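Local coordinates for protein PHB depolymerase (Penicillium funiculosum, PDB 2D81) that hydrolyses ester bonds of the biopolyester polyhydroxybutyrate, binding a short chain of 3-hydroxybutyrate units in a pocket of its alpha/beta-hydrolase fold, at residues Ser14-Ala19 / Gly41-Gly46; Thr131-Thr136 / Asn147-Ser152; His135-Asp140 / Gln243-Asn248; Pro155-Cys160 / Cys230-Ser235; Ala226-Leu231 / Gly283-Val288. All blocks are in the same frame, centred on the assembly; numbering follows the deposited sequence.

Contact 1 (Ser14-Ala19 / Gly41-Gly46); sequences SVSGLA and GVFAGG
L18 and F43 meet nearly at right angles on one face of the sheet, L18 CD1 resting 3.8 Å from F43 CB. L18 CG lies anti to its own N (chi1 174°), which carries CD1 over the neighbouring strand and on to the methyl of A44. The F43 ring turns an edge, not a face, to the strand: G17 O lies in its plane, 3.5 Å from F43 CD1. S16 OG stands further along the same edge, but its polar partners are H224 and Y247. F137 and Y94 also meet the F43 ring. Beneath these side chains two parallel strands are bonded through G41 N to V15 O (2.8 Å), F43 N to G17 O (2.9 Å) and A19 N to F43 O (2.8 Å); the bond from G17 N to G41 O is weak. After L18 the chain turns sharply at A19, which has a positive phi (61°) and stands at the N-cap position of helix 20-31. A19 is probably the engineered alanine of this crystal, in the place of the nucleophilic serine. Strand, sharp turn and helix, followed by strand 39-43, make the beta-alpha-beta crossover with the nucleophile elbow of alpha/beta hydrolases.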
# COMPACT_ATOMS: atom_id res chain seq x y z
N SER A 14 0.98 -8.08 -6.08
CA SER A 14 1.54 -6.74 -5.94
C SER A 14 0.82 -5.98 -4.83
O SER A 14 -0.15 -6.50 -4.25
CB SER A 14 1.39 -5.97 -7.26
OG SER A 14 0.03 -5.84 -7.64
N VAL A 15 1.28 -4.78 -4.52
CA VAL A 15 0.73 -3.98 -3.43
C VAL A 15 0.90 -2.48 -3.70
O VAL A 15 1.86 -2.06 -4.34
CB VAL A 15 1.41 -4.34 -2.08
CG1 VAL A 15 2.92 -4.12 -2.18
CG2 VAL A 15 0.82 -3.51 -0.95
N SER A 16 -0.05 -1.68 -3.21
CA SER A 16 0.08 -0.22 -3.23
C SER A 16 -0.63 0.37 -2.02
O SER A 16 -1.35 -0.32 -1.31
CB SER A 16 -0.51 0.37 -4.52
OG SER A 16 -1.93 0.30 -4.55
N GLY A 17 -0.43 1.67 -1.79
CA GLY A 17 -1.09 2.32 -0.67
C GLY A 17 -0.86 3.81 -0.63
O GLY A 17 -0.00 4.34 -1.34
N LEU A 18 -1.63 4.49 0.22
CA LEU A 18 -1.53 5.94 0.37
C LEU A 18 -0.89 6.33 1.69
O LEU A 18 -1.27 5.82 2.75
CB LEU A 18 -2.93 6.57 0.30
CG LEU A 18 -3.00 8.08 0.57
CD1 LEU A 18 -2.40 8.86 -0.60
CD2 LEU A 18 -4.45 8.48 0.79
N ALA A 19 0.08 7.23 1.63
CA ALA A 19 0.66 7.85 2.82
C ALA A 19 1.31 6.82 3.74
O ALA A 19 2.29 6.18 3.35
CB ALA A 19 -0.42 8.63 3.57
N GLY A 41 3.21 -0.05 -5.75
CA GLY A 41 2.92 1.35 -6.00
C GLY A 41 2.85 2.14 -4.71
O GLY A 41 2.37 1.64 -3.69
N VAL A 42 3.32 3.38 -4.75
CA VAL A 42 3.31 4.23 -3.56
C VAL A 42 2.70 5.59 -3.89
O VAL A 42 3.20 6.31 -4.75
CB VAL A 42 4.75 4.45 -3.02
CG1 VAL A 42 4.71 5.34 -1.78
CG2 VAL A 42 5.38 3.10 -2.70
N PHE A 43 1.60 5.92 -3.22
CA PHE A 43 0.98 7.24 -3.33
C PHE A 43 1.34 8.08 -2.11
O PHE A 43 0.88 7.80 -1.00
CB PHE A 43 -0.55 7.14 -3.41
CG PHE A 43 -1.06 6.38 -4.61
CD1 PHE A 43 -1.20 4.99 -4.57
CD2 PHE A 43 -1.45 7.05 -5.77
CE1 PHE A 43 -1.72 4.29 -5.65
CE2 PHE A 43 -1.96 6.36 -6.87
CZ PHE A 43 -2.10 4.98 -6.81
N ALA A 44 2.16 9.11 -2.32
CA ALA A 44 2.46 10.08 -1.27
C ALA A 44 2.98 9.39 -0.01
O ALA A 44 2.52 9.66 1.10
CB ALA A 44 1.21 10.90 -0.94
N GLY A 45 3.93 8.48 -0.20
CA GLY A 45 4.64 7.88 0.91
C GLY A 45 6.09 8.34 0.91
O GLY A 45 6.39 9.47 0.52
N GLY A 46 7.01 7.48 1.35
CA GLY A 46 8.40 7.88 1.44
C GLY A 46 9.38 6.72 1.49
O GLY A 46 8.99 5.56 1.39

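Contact 2 (Thr131-Thr136 / Asn147-Ser152); sequences TGAVHT and NSCSLS
V134 pushes its side chain against the backbone of the type I turn S148-L151, in the part of the alpha/beta-hydrolase fold where the loop after strand 125-130 brings H135 to the ligand pocket. The packing is close here. V134 CG2, placed between its backbone N and carbonyl carbon, reaches C149 O at 3.3 Å, and V134 N gives its hydrogen to the same C149 O at 3.2 Å. Next to it A133 CB sits 3.5 Å from C149 SG, a sulfur tied by a disulfide to C160, and T136 CG2 approaches that sulfur too. N147 bends back under the turn, its ND2 bonded to L151 O at 2.9 Å, while its side chain slides past T136 in the opposite direction; T136 OG1 has its firm partner in S158. The outer side is looser: S150 and L151 turn their side chains away from the other segment and are exposed, and the S148 and S150 hydroxyls bond to each other at 2.9 Å. H135 ND1 is held by D101, consistent with the His-Asp part of a catalytic triad, and the backbone of H135 is fixed by S152 OG, which donates to H135 O at 2.8 Å, in the carbonyl plane and on a lone pair.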
# COMPACT_ATOMS: atom_id res chain seq x y z
N THR A 131 -0.25 18.02 -10.80
CA THR A 131 -0.14 19.43 -10.46
C THR A 131 -1.35 19.90 -9.67
O THR A 131 -2.49 19.74 -10.11
CB THR A 131 -0.01 20.29 -11.74
OG1 THR A 131 1.15 19.89 -12.47
CG2 THR A 131 0.11 21.77 -11.38
N GLY A 132 -1.10 20.47 -8.50
CA GLY A 132 -2.18 21.06 -7.72
C GLY A 132 -2.82 20.14 -6.70
O GLY A 132 -3.58 20.60 -5.84
N ALA A 133 -2.52 18.85 -6.77
CA ALA A 133 -3.11 17.88 -5.85
C ALA A 133 -2.42 17.96 -4.49
O ALA A 133 -1.20 18.10 -4.40
CB ALA A 133 -2.99 16.47 -6.42
N VAL A 134 -3.21 17.87 -3.42
CA VAL A 134 -2.66 17.86 -2.07
C VAL A 134 -2.53 16.42 -1.57
O VAL A 134 -2.59 15.47 -2.36
CB VAL A 134 -3.55 18.66 -1.09
CG1 VAL A 134 -3.66 20.10 -1.57
CG2 VAL A 134 -4.92 18.02 -0.98
N HIS A 135 -2.37 16.27 -0.26
CA HIS A 135 -2.32 14.94 0.34
C HIS A 135 -3.70 14.30 0.37
O HIS A 135 -4.51 14.57 1.25
CB HIS A 135 -1.77 15.04 1.76
CG HIS A 135 -1.31 13.72 2.30
ND1 HIS A 135 -0.18 13.08 1.84
CD2 HIS A 135 -1.85 12.91 3.24
CE1 HIS A 135 -0.04 11.93 2.47
NE2 HIS A 135 -1.04 11.80 3.33
N THR A 136 -3.96 13.44 -0.62
CA THR A 136 -5.26 12.80 -0.76
C THR A 136 -5.09 11.70 -1.81
O THR A 136 -4.13 11.74 -2.59
CB THR A 136 -6.31 13.82 -1.25
OG1 THR A 136 -7.63 13.26 -1.13
CG2 THR A 136 -6.06 14.20 -2.71
N ASN A 147 -13.38 14.57 -0.34
CA ASN A 147 -12.93 15.94 -0.13
C ASN A 147 -12.37 16.50 -1.43
O ASN A 147 -12.02 15.75 -2.34
CB ASN A 147 -11.85 15.99 0.95
CG ASN A 147 -10.71 15.04 0.67
OD1 ASN A 147 -10.88 13.82 0.73
ND2 ASN A 147 -9.53 15.58 0.35
N SER A 148 -12.27 17.82 -1.51
CA SER A 148 -11.68 18.47 -2.67
C SER A 148 -10.23 18.05 -2.82
O SER A 148 -9.53 17.87 -1.82
CB SER A 148 -11.76 19.99 -2.52
OG SER A 148 -11.04 20.64 -3.56
N CYS A 149 -9.77 17.88 -4.06
CA CYS A 149 -8.38 17.53 -4.28
C CYS A 149 -7.46 18.70 -3.94
O CYS A 149 -6.24 18.56 -3.98
CB CYS A 149 -8.15 17.09 -5.74
SG CYS A 149 -6.47 16.43 -6.03
N SER A 150 -8.04 19.85 -3.61
CA SER A 150 -7.24 21.00 -3.20
C SER A 150 -7.30 21.26 -1.69
O SER A 150 -6.72 22.23 -1.21
CB SER A 150 -7.67 22.25 -3.96
OG SER A 150 -8.98 22.64 -3.61
N LEU A 151 -8.00 20.40 -0.96
CA LEU A 151 -8.06 20.52 0.50
C LEU A 151 -7.87 19.16 1.17
O LEU A 151 -8.69 18.25 1.01
CB LEU A 151 -9.40 21.12 0.94
CG LEU A 151 -9.56 21.35 2.45
CD1 LEU A 151 -8.58 22.42 2.90
CD2 LEU A 151 -10.99 21.77 2.76
N SER A 152 -6.79 19.02 1.93
CA SER A 152 -6.48 17.75 2.58
C SER A 152 -7.26 17.59 3.87
O SER A 152 -6.93 18.19 4.89
CB SER A 152 -4.97 17.65 2.86
OG SER A 152 -4.64 16.36 3.36

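Contact 3 (His135-Asp140 / Gln243-Asn248); sequences HTFPTD and QNTGYN
F137 and T245 lock together through a CH-pi contact: T245 CG2 stands 4.0 Å from the centroid of the F137 ring, 11° off its normal, over the centre of one face. The two side chains cross at about a right angle. F137 CG is anti to the backbone N (chi1 -164°), which extends the ring across to the turn joining helices 240-244 and 247-251. At the ring edge Y247 OH lies 3.4 Å from F137 CE1, with the two aromatic planes inclined at 52°; that hydroxyl bonds to S16 OG in the central sheet. F137 and T139 belong to a small two-stranded parallel sheet, 137-139 beside 157-159, and the turn between the two helices packs on it, with G246 leaving the first helix at positive phi. T139, the third main contributor, sets CG2 3.3 Å from N244 O, while its OG1 turns to S158 O. A water bridges T139 OG1 (2.9 Å) and N244 O (2.8 Å). T245 OG1 is bonded back to F241 O of the preceding helix.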
# COMPACT_ATOMS: atom_id res chain seq x y z
N HIS A 135 -2.37 16.27 -0.26
CA HIS A 135 -2.32 14.94 0.34
C HIS A 135 -3.70 14.30 0.37
O HIS A 135 -4.51 14.57 1.25
CB HIS A 135 -1.77 15.04 1.76
CG HIS A 135 -1.31 13.72 2.30
ND1 HIS A 135 -0.18 13.08 1.84
CD2 HIS A 135 -1.85 12.91 3.24
CE1 HIS A 135 -0.04 11.93 2.47
NE2 HIS A 135 -1.04 11.80 3.33
N THR A 136 -3.96 13.44 -0.62
CA THR A 136 -5.26 12.80 -0.76
C THR A 136 -5.09 11.70 -1.81
O THR A 136 -4.13 11.74 -2.59
CB THR A 136 -6.31 13.82 -1.25
OG1 THR A 136 -7.63 13.26 -1.13
CG2 THR A 136 -6.06 14.20 -2.71
N PHE A 137 -5.98 10.72 -1.82
CA PHE A 137 -5.92 9.69 -2.85
C PHE A 137 -6.52 10.23 -4.14
O PHE A 137 -7.67 10.66 -4.16
CB PHE A 137 -6.68 8.43 -2.43
CG PHE A 137 -6.34 7.23 -3.26
CD1 PHE A 137 -5.39 6.31 -2.82
CD2 PHE A 137 -6.91 7.05 -4.52
CE1 PHE A 137 -5.01 5.24 -3.62
CE2 PHE A 137 -6.54 5.98 -5.33
CZ PHE A 137 -5.58 5.07 -4.87
N PRO A 138 -5.76 10.21 -5.25
CA PRO A 138 -6.24 10.71 -6.54
C PRO A 138 -7.14 9.76 -7.33
O PRO A 138 -6.72 8.66 -7.70
CB PRO A 138 -4.95 11.02 -7.28
CG PRO A 138 -4.06 9.89 -6.83
CD PRO A 138 -4.34 9.81 -5.33
N THR A 139 -8.37 10.19 -7.60
CA THR A 139 -9.24 9.47 -8.52
C THR A 139 -9.73 10.43 -9.60
O THR A 139 -9.38 11.61 -9.59
CB THR A 139 -10.46 8.87 -7.80
OG1 THR A 139 -11.45 9.89 -7.60
CG2 THR A 139 -10.05 8.32 -6.44
N ASP A 140 -10.55 9.93 -10.52
CA ASP A 140 -11.12 10.80 -11.54
C ASP A 140 -12.64 10.77 -11.51
O ASP A 140 -13.30 11.03 -12.52
CB ASP A 140 -10.60 10.40 -12.93
CG ASP A 140 -11.12 9.04 -13.38
OD1 ASP A 140 -11.42 8.19 -12.52
OD2 ASP A 140 -11.20 8.83 -14.61
N GLN A 243 -14.41 1.61 -1.70
CA GLN A 243 -15.31 1.93 -2.80
C GLN A 243 -14.90 3.16 -3.61
O GLN A 243 -15.10 3.20 -4.82
CB GLN A 243 -16.73 2.14 -2.28
CG GLN A 243 -17.34 0.91 -1.65
CD GLN A 243 -18.77 1.15 -1.19
OE1 GLN A 243 -19.04 2.05 -0.41
NE2 GLN A 243 -19.69 0.33 -1.69
N ASN A 244 -14.32 4.16 -2.94
CA ASN A 244 -14.09 5.46 -3.57
C ASN A 244 -12.74 5.60 -4.28
O ASN A 244 -12.51 6.58 -4.99
CB ASN A 244 -14.21 6.57 -2.52
CG ASN A 244 -15.65 6.87 -2.14
OD1 ASN A 244 -16.51 6.00 -2.16
ND2 ASN A 244 -15.91 8.12 -1.76
N THR A 245 -11.85 4.62 -4.10
CA THR A 245 -10.50 4.73 -4.66
C THR A 245 -10.43 4.29 -6.11
O THR A 245 -9.56 4.74 -6.86
CB THR A 245 -9.49 3.91 -3.85
OG1 THR A 245 -9.98 2.57 -3.68
CG2 THR A 245 -9.24 4.55 -2.49
N GLY A 246 -11.33 3.40 -6.51
CA GLY A 246 -11.39 3.02 -7.91
C GLY A 246 -10.61 1.78 -8.32
O GLY A 246 -10.58 1.44 -9.50
N TYR A 247 -9.98 1.10 -7.36
CA TYR A 247 -9.28 -0.14 -7.68
C TYR A 247 -10.23 -1.18 -8.25
O TYR A 247 -9.91 -1.88 -9.21
CB TYR A 247 -8.62 -0.75 -6.44
CG TYR A 247 -7.44 0.01 -5.87
CD1 TYR A 247 -7.62 0.97 -4.88
CD2 TYR A 247 -6.14 -0.25 -6.31
CE1 TYR A 247 -6.53 1.64 -4.32
CE2 TYR A 247 -5.05 0.42 -5.77
CZ TYR A 247 -5.25 1.36 -4.77
OH TYR A 247 -4.18 2.01 -4.22
N ASN A 248 -11.41 -1.28 -7.64
CA ASN A 248 -12.32 -2.37 -7.96
C ASN A 248 -12.84 -2.26 -9.39
O ASN A 248 -13.11 -3.28 -10.02
CB ASN A 248 -13.51 -2.39 -6.99
CG ASN A 248 -13.07 -2.59 -5.55
OD1 ASN A 248 -11.98 -3.09 -5.29
ND2 ASN A 248 -13.93 -2.20 -4.61
O HOH W 1 -13.49 9.06 -5.71

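Contact 4 (Pro155-Cys160 / Cys230-Ser235); sequences PYISNC and CLQSYS. With RB3 ((1R)-3-{[(1R)-3-methoxy-1-methyl-3-oxopropyl]oxy}-1-methyl-3-oxopropyl (3R)-3-hydroxybutanoate), chain C.
The loop that leaves strand 221-227 at the edge of the ligand pocket meets the loop leading into strand 157-159, and Q232 and Y156 do most of the touching. The Q232 side chain, extended beyond CG, brings its amide end to the carbonyls of P155 and Y156: the amide atom modelled as OE1 lies 2.8 Å from P155 O and 3.0 Å from Y156 O. The amide is probably turned over in the model; turned back, either approach may be a hydrogen bond. Q232 CG also touches P155 O, at 3.4 Å. The chain here has a cis peptide before P155 and positive phi at Y156. Y156 slants past L231 and touches it with ring atom CE1, 3.9 Å from L231 CD1. L231 too has positive phi, and just before it C230 SG comes 3.2 Å from O1B of the bound trimer. Backbone bonds from Y156 and S158 to F137 join the strand to 137-139. P155 and Q232 pack on I237 of helix 234-237, Q232 reaches F241 and I157 reaches N244 of helix 240-244, while I157 also lies against T139 of strand 137-139.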
# COMPACT_ATOMS: atom_id res chain seq x y z
N PRO A 155 -12.40 12.34 3.73
CA PRO A 155 -11.74 11.03 3.86
C PRO A 155 -10.39 10.89 3.16
O PRO A 155 -9.86 9.79 3.05
CB PRO A 155 -12.77 10.10 3.25
CG PRO A 155 -13.25 10.91 2.08
CD PRO A 155 -13.44 12.29 2.69
N TYR A 156 -9.83 12.01 2.70
CA TYR A 156 -8.57 12.00 1.95
C TYR A 156 -8.67 11.13 0.70
O TYR A 156 -7.74 10.40 0.34
CB TYR A 156 -7.42 11.51 2.84
CG TYR A 156 -7.29 12.32 4.11
CD1 TYR A 156 -7.91 11.91 5.29
CD2 TYR A 156 -6.58 13.52 4.13
CE1 TYR A 156 -7.82 12.66 6.45
CE2 TYR A 156 -6.50 14.29 5.28
CZ TYR A 156 -7.12 13.85 6.44
OH TYR A 156 -7.04 14.60 7.59
N ILE A 157 -9.81 11.22 0.03
CA ILE A 157 -10.02 10.62 -1.28
C ILE A 157 -10.73 11.67 -2.13
O ILE A 157 -11.73 12.24 -1.70
CB ILE A 157 -10.92 9.37 -1.19
CG1 ILE A 157 -10.34 8.37 -0.18
CG2 ILE A 157 -11.05 8.71 -2.56
CD1 ILE A 157 -11.29 7.23 0.15
N SER A 158 -10.21 11.94 -3.32
CA SER A 158 -10.65 13.10 -4.08
C SER A 158 -10.83 12.81 -5.56
O SER A 158 -10.25 11.87 -6.10
CB SER A 158 -9.64 14.24 -3.94
OG SER A 158 -9.44 14.60 -2.58
N ASN A 159 -11.62 13.65 -6.22
CA ASN A 159 -11.58 13.72 -7.68
C ASN A 159 -10.47 14.68 -8.06
O ASN A 159 -10.66 15.89 -8.07
CB ASN A 159 -12.91 14.23 -8.24
CG ASN A 159 -12.98 14.12 -9.75
OD1 ASN A 159 -11.96 14.05 -10.43
ND2 ASN A 159 -14.20 14.13 -10.29
N CYS A 160 -9.29 14.12 -8.35
CA CYS A 160 -8.15 14.92 -8.77
C CYS A 160 -8.01 14.94 -10.29
O CYS A 160 -6.96 15.30 -10.82
CB CYS A 160 -6.86 14.35 -8.17
SG CYS A 160 -6.74 14.45 -6.36
N CYS A 230 -3.56 6.84 7.10
CA CYS A 230 -4.08 7.19 8.42
C CYS A 230 -5.47 7.80 8.25
O CYS A 230 -5.75 8.46 7.24
CB CYS A 230 -3.19 8.22 9.11
SG CYS A 230 -1.40 7.93 9.26
N LEU A 231 -6.33 7.59 9.24
CA LEU A 231 -7.69 8.13 9.23
C LEU A 231 -8.53 7.60 8.08
O LEU A 231 -9.58 8.16 7.75
CB LEU A 231 -7.66 9.66 9.19
CG LEU A 231 -7.06 10.35 10.42
CD1 LEU A 231 -7.01 11.86 10.20
CD2 LEU A 231 -7.88 10.01 11.65
N GLN A 232 -8.09 6.50 7.48
CA GLN A 232 -8.84 5.87 6.39
C GLN A 232 -9.20 4.41 6.65
O GLN A 232 -9.68 3.72 5.75
CB GLN A 232 -8.06 5.97 5.08
CG GLN A 232 -7.96 7.39 4.51
CD GLN A 232 -7.34 7.42 3.13
OE1 GLN A 232 -7.80 8.14 2.24
NE2 GLN A 232 -6.29 6.64 2.93
N SER A 233 -8.99 3.93 7.87
CA SER A 233 -9.40 2.57 8.20
C SER A 233 -10.92 2.50 8.20
O SER A 233 -11.59 3.53 8.27
CB SER A 233 -8.87 2.14 9.57
OG SER A 233 -9.51 2.85 10.61
N TYR A 234 -11.46 1.29 8.12
CA TYR A 234 -12.90 1.09 8.13
C TYR A 234 -13.50 1.73 9.39
O TYR A 234 -14.61 2.26 9.36
CB TYR A 234 -13.23 -0.40 8.12
CG TYR A 234 -14.69 -0.69 7.87
CD1 TYR A 234 -15.19 -0.76 6.57
CD2 TYR A 234 -15.57 -0.87 8.93
CE1 TYR A 234 -16.54 -1.01 6.33
CE2 TYR A 234 -16.93 -1.12 8.70
CZ TYR A 234 -17.40 -1.18 7.40
OH TYR A 234 -18.74 -1.43 7.18
N SER A 235 -12.76 1.65 10.49
CA SER A 235 -13.17 2.26 11.75
C SER A 235 -13.44 3.76 11.58
O SER A 235 -14.31 4.32 12.24
CB SER A 235 -12.08 2.05 12.80
OG SER A 235 -12.43 2.66 14.03
O1M RB3 C . -0.61 12.92 7.76
C1A RB3 C . -0.62 11.68 7.55
O1A RB3 C . -1.47 10.88 7.98
C2A RB3 C . 0.50 11.12 6.68
C3A RB3 C . 1.28 10.02 7.42
C4A RB3 C . 2.40 9.52 6.51
O3A RB3 C . 1.85 10.57 8.62
C1B RB3 C . 1.82 9.69 9.66
O1B RB3 C . 1.76 8.48 9.46
C2B RB3 C . 1.86 10.25 11.08
C3B RB3 C . 2.21 9.20 12.14
C4B RB3 C . 3.62 8.64 11.93
O3B RB3 C . 2.15 9.81 13.44
C1C RB3 C . 0.89 9.82 13.96
O1C RB3 C . -0.08 9.95 13.22
C2C RB3 C . 0.71 9.66 15.47
C3C RB3 C . 0.01 10.88 16.07
C4C RB3 C . -0.14 10.73 17.58
O3C RB3 C . 0.75 12.06 15.76

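Contact 5 (Ala226-Leu231 / Gly283-Val288); sequences ALHGCL and GCWDWV. With RB3 ((1R)-3-{[(1R)-3-methoxy-1-methyl-3-oxopropyl]oxy}-1-methyl-3-oxopropyl (3R)-3-hydroxybutanoate), chain C.
H228 ND1 donates a nearly straight bond to G229 O at 2.7 Å, in the plane of its own ring, and this fixes the imidazole while W285 lies over one of its faces. H228 CG sits between its N and carbonyl carbon (chi1 68°), which places the ring beside W285 and G283 O; NE2 is bonded to the backbone of A263. W285 NE1 stands 3.6 Å above the imidazole plane, over its centre, and also makes a weak, strongly bent bond to H228 O at 2.9 Å. G283 O lies in plane at the imidazole edge, 3.6 Å from H228 CE1. Across the indole, L227 CD2 rests on a face near the rim, 4.0 Å from W285 CZ2, and I306 of helix 301-314 adds to the packing. Further on, C230 and C284 join the two loops covalently, with a torsion of 108° about the S-S bond. The trimer lies over this disulfide: its carbonyl oxygen O1B accepts a bond from W287 NE1 at 2.9 Å (157° at the hydrogen). W287 CZ2 meets the methyl C4B at 3.6 Å. D286 OD1 takes the V288 N-H in an Asx turn and also binds G289 N and W290 N. Disulfide, tryptophan and V288 together line the pocket that holds the trimer, probably the site that takes the polyester chain.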
# COMPACT_ATOMS: atom_id res chain seq x y z
N ALA A 226 -4.24 -3.36 -1.49
CA ALA A 226 -4.35 -1.90 -1.43
C ALA A 226 -4.46 -1.42 0.02
O ALA A 226 -5.36 -1.85 0.75
CB ALA A 226 -5.56 -1.43 -2.24
N LEU A 227 -3.55 -0.54 0.42
CA LEU A 227 -3.46 -0.12 1.82
C LEU A 227 -3.92 1.32 2.05
O LEU A 227 -3.34 2.26 1.52
CB LEU A 227 -2.02 -0.28 2.31
CG LEU A 227 -1.43 -1.69 2.25
CD1 LEU A 227 0.05 -1.64 2.58
CD2 LEU A 227 -2.17 -2.60 3.22
N HIS A 228 -4.97 1.48 2.86
CA HIS A 228 -5.46 2.80 3.25
C HIS A 228 -4.40 3.55 4.06
O HIS A 228 -3.44 2.96 4.56
CB HIS A 228 -6.75 2.65 4.07
CG HIS A 228 -6.54 2.03 5.42
ND1 HIS A 228 -6.00 2.72 6.48
CD2 HIS A 228 -6.79 0.78 5.87
CE1 HIS A 228 -5.93 1.93 7.53
NE2 HIS A 228 -6.40 0.74 7.19
N GLY A 229 -4.57 4.87 4.17
CA GLY A 229 -3.65 5.67 4.96
C GLY A 229 -4.20 5.94 6.35
O GLY A 229 -5.19 5.33 6.76
N CYS A 230 -3.56 6.84 7.10
CA CYS A 230 -4.08 7.19 8.42
C CYS A 230 -5.47 7.80 8.25
O CYS A 230 -5.75 8.46 7.24
CB CYS A 230 -3.19 8.22 9.11
SG CYS A 230 -1.40 7.93 9.26
N LEU A 231 -6.33 7.59 9.24
CA LEU A 231 -7.69 8.13 9.23
C LEU A 231 -8.53 7.60 8.08
O LEU A 231 -9.58 8.16 7.75
CB LEU A 231 -7.66 9.66 9.19
CG LEU A 231 -7.06 10.35 10.42
CD1 LEU A 231 -7.01 11.86 10.20
CD2 LEU A 231 -7.88 10.01 11.65
N GLY A 283 -4.80 5.45 13.39
CA GLY A 283 -4.93 4.16 12.75
C GLY A 283 -4.10 4.07 11.49
O GLY A 283 -4.59 3.69 10.42
N CYS A 284 -2.83 4.43 11.62
CA CYS A 284 -1.87 4.38 10.53
C CYS A 284 -1.21 3.00 10.46
O CYS A 284 -1.16 2.29 11.46
CB CYS A 284 -0.75 5.38 10.74
SG CYS A 284 -1.15 7.11 11.10
N TRP A 285 -0.67 2.65 9.30
CA TRP A 285 0.20 1.49 9.19
C TRP A 285 1.56 1.82 9.78
O TRP A 285 1.99 2.98 9.76
CB TRP A 285 0.35 1.05 7.74
CG TRP A 285 -0.94 0.59 7.15
CD1 TRP A 285 -1.77 1.29 6.33
CD2 TRP A 285 -1.60 -0.65 7.42
NE1 TRP A 285 -2.91 0.57 6.07
CE2 TRP A 285 -2.83 -0.63 6.73
CE3 TRP A 285 -1.27 -1.78 8.19
CZ2 TRP A 285 -3.73 -1.70 6.77
CZ3 TRP A 285 -2.17 -2.84 8.23
CH2 TRP A 285 -3.39 -2.79 7.53
N ASP A 286 2.25 0.81 10.30
CA ASP A 286 3.45 1.04 11.09
C ASP A 286 4.70 1.24 10.23
O ASP A 286 5.30 0.28 9.75
CB ASP A 286 3.66 -0.13 12.05
CG ASP A 286 4.77 0.13 13.05
OD1 ASP A 286 5.31 1.25 13.06
OD2 ASP A 286 5.10 -0.80 13.82
N TRP A 287 5.10 2.50 10.05
CA TRP A 287 6.36 2.82 9.40
C TRP A 287 7.31 3.57 10.34
O TRP A 287 8.30 4.17 9.90
CB TRP A 287 6.11 3.67 8.14
CG TRP A 287 5.46 5.00 8.39
CD1 TRP A 287 4.15 5.23 8.71
CD2 TRP A 287 6.10 6.29 8.37
NE1 TRP A 287 3.93 6.58 8.87
CE2 TRP A 287 5.11 7.25 8.67
CE3 TRP A 287 7.41 6.72 8.12
CZ2 TRP A 287 5.39 8.62 8.74
CZ3 TRP A 287 7.69 8.08 8.18
CH2 TRP A 287 6.68 9.01 8.49
N VAL A 288 7.03 3.52 11.64
CA VAL A 288 7.84 4.27 12.61
C VAL A 288 8.31 3.42 13.78
O VAL A 288 9.16 3.85 14.57
CB VAL A 288 7.06 5.48 13.17
CG1 VAL A 288 6.70 6.43 12.04
CG2 VAL A 288 5.81 5.01 13.90
O1M RB3 C . -0.61 12.92 7.76
C1A RB3 C . -0.62 11.68 7.55
O1A RB3 C . -1.47 10.88 7.98
C2A RB3 C . 0.50 11.12 6.68
C3A RB3 C . 1.28 10.02 7.42
C4A RB3 C . 2.40 9.52 6.51
O3A RB3 C . 1.85 10.57 8.62
C1B RB3 C . 1.82 9.69 9.66
O1B RB3 C . 1.76 8.48 9.46
C2B RB3 C . 1.86 10.25 11.08
C3B RB3 C . 2.21 9.20 12.14
C4B RB3 C . 3.62 8.64 11.93
O3B RB3 C . 2.15 9.81 13.44
C1C RB3 C . 0.89 9.82 13.96
O1C RB3 C . -0.08 9.95 13.22
C2C RB3 C . 0.71 9.66 15.47
C3C RB3 C . 0.01 10.88 16.07
C4C RB3 C . -0.14 10.73 17.58
O3C RB3 C . 0.75 12.06 15.76

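Contacts 1 and 5 lie nearest the centre of the chain, and 3 and 4 are also buried. Strands 13-18 and 221-227 are neighbours in the central sheet, joined by backbone bonds. Contact 1 is held by strand bonding, contact 5 by a disulfide and indole packing beside the ligand. Contacts 2, 3 and 4 gather round the small sheet 137-139/157-159. Contact 2, partly open to solvent, shares H135 and T136 with contact 3 and is tied to contact 4 by the C149-C160 disulfide. Contact 3 is mostly apolar, whereas contact 4 brings a glutamine side chain to backbone carbonyls. H135 NE2 comes within 3.2 Å of A19 CB, bringing contact 2 to the elbow of contact 1.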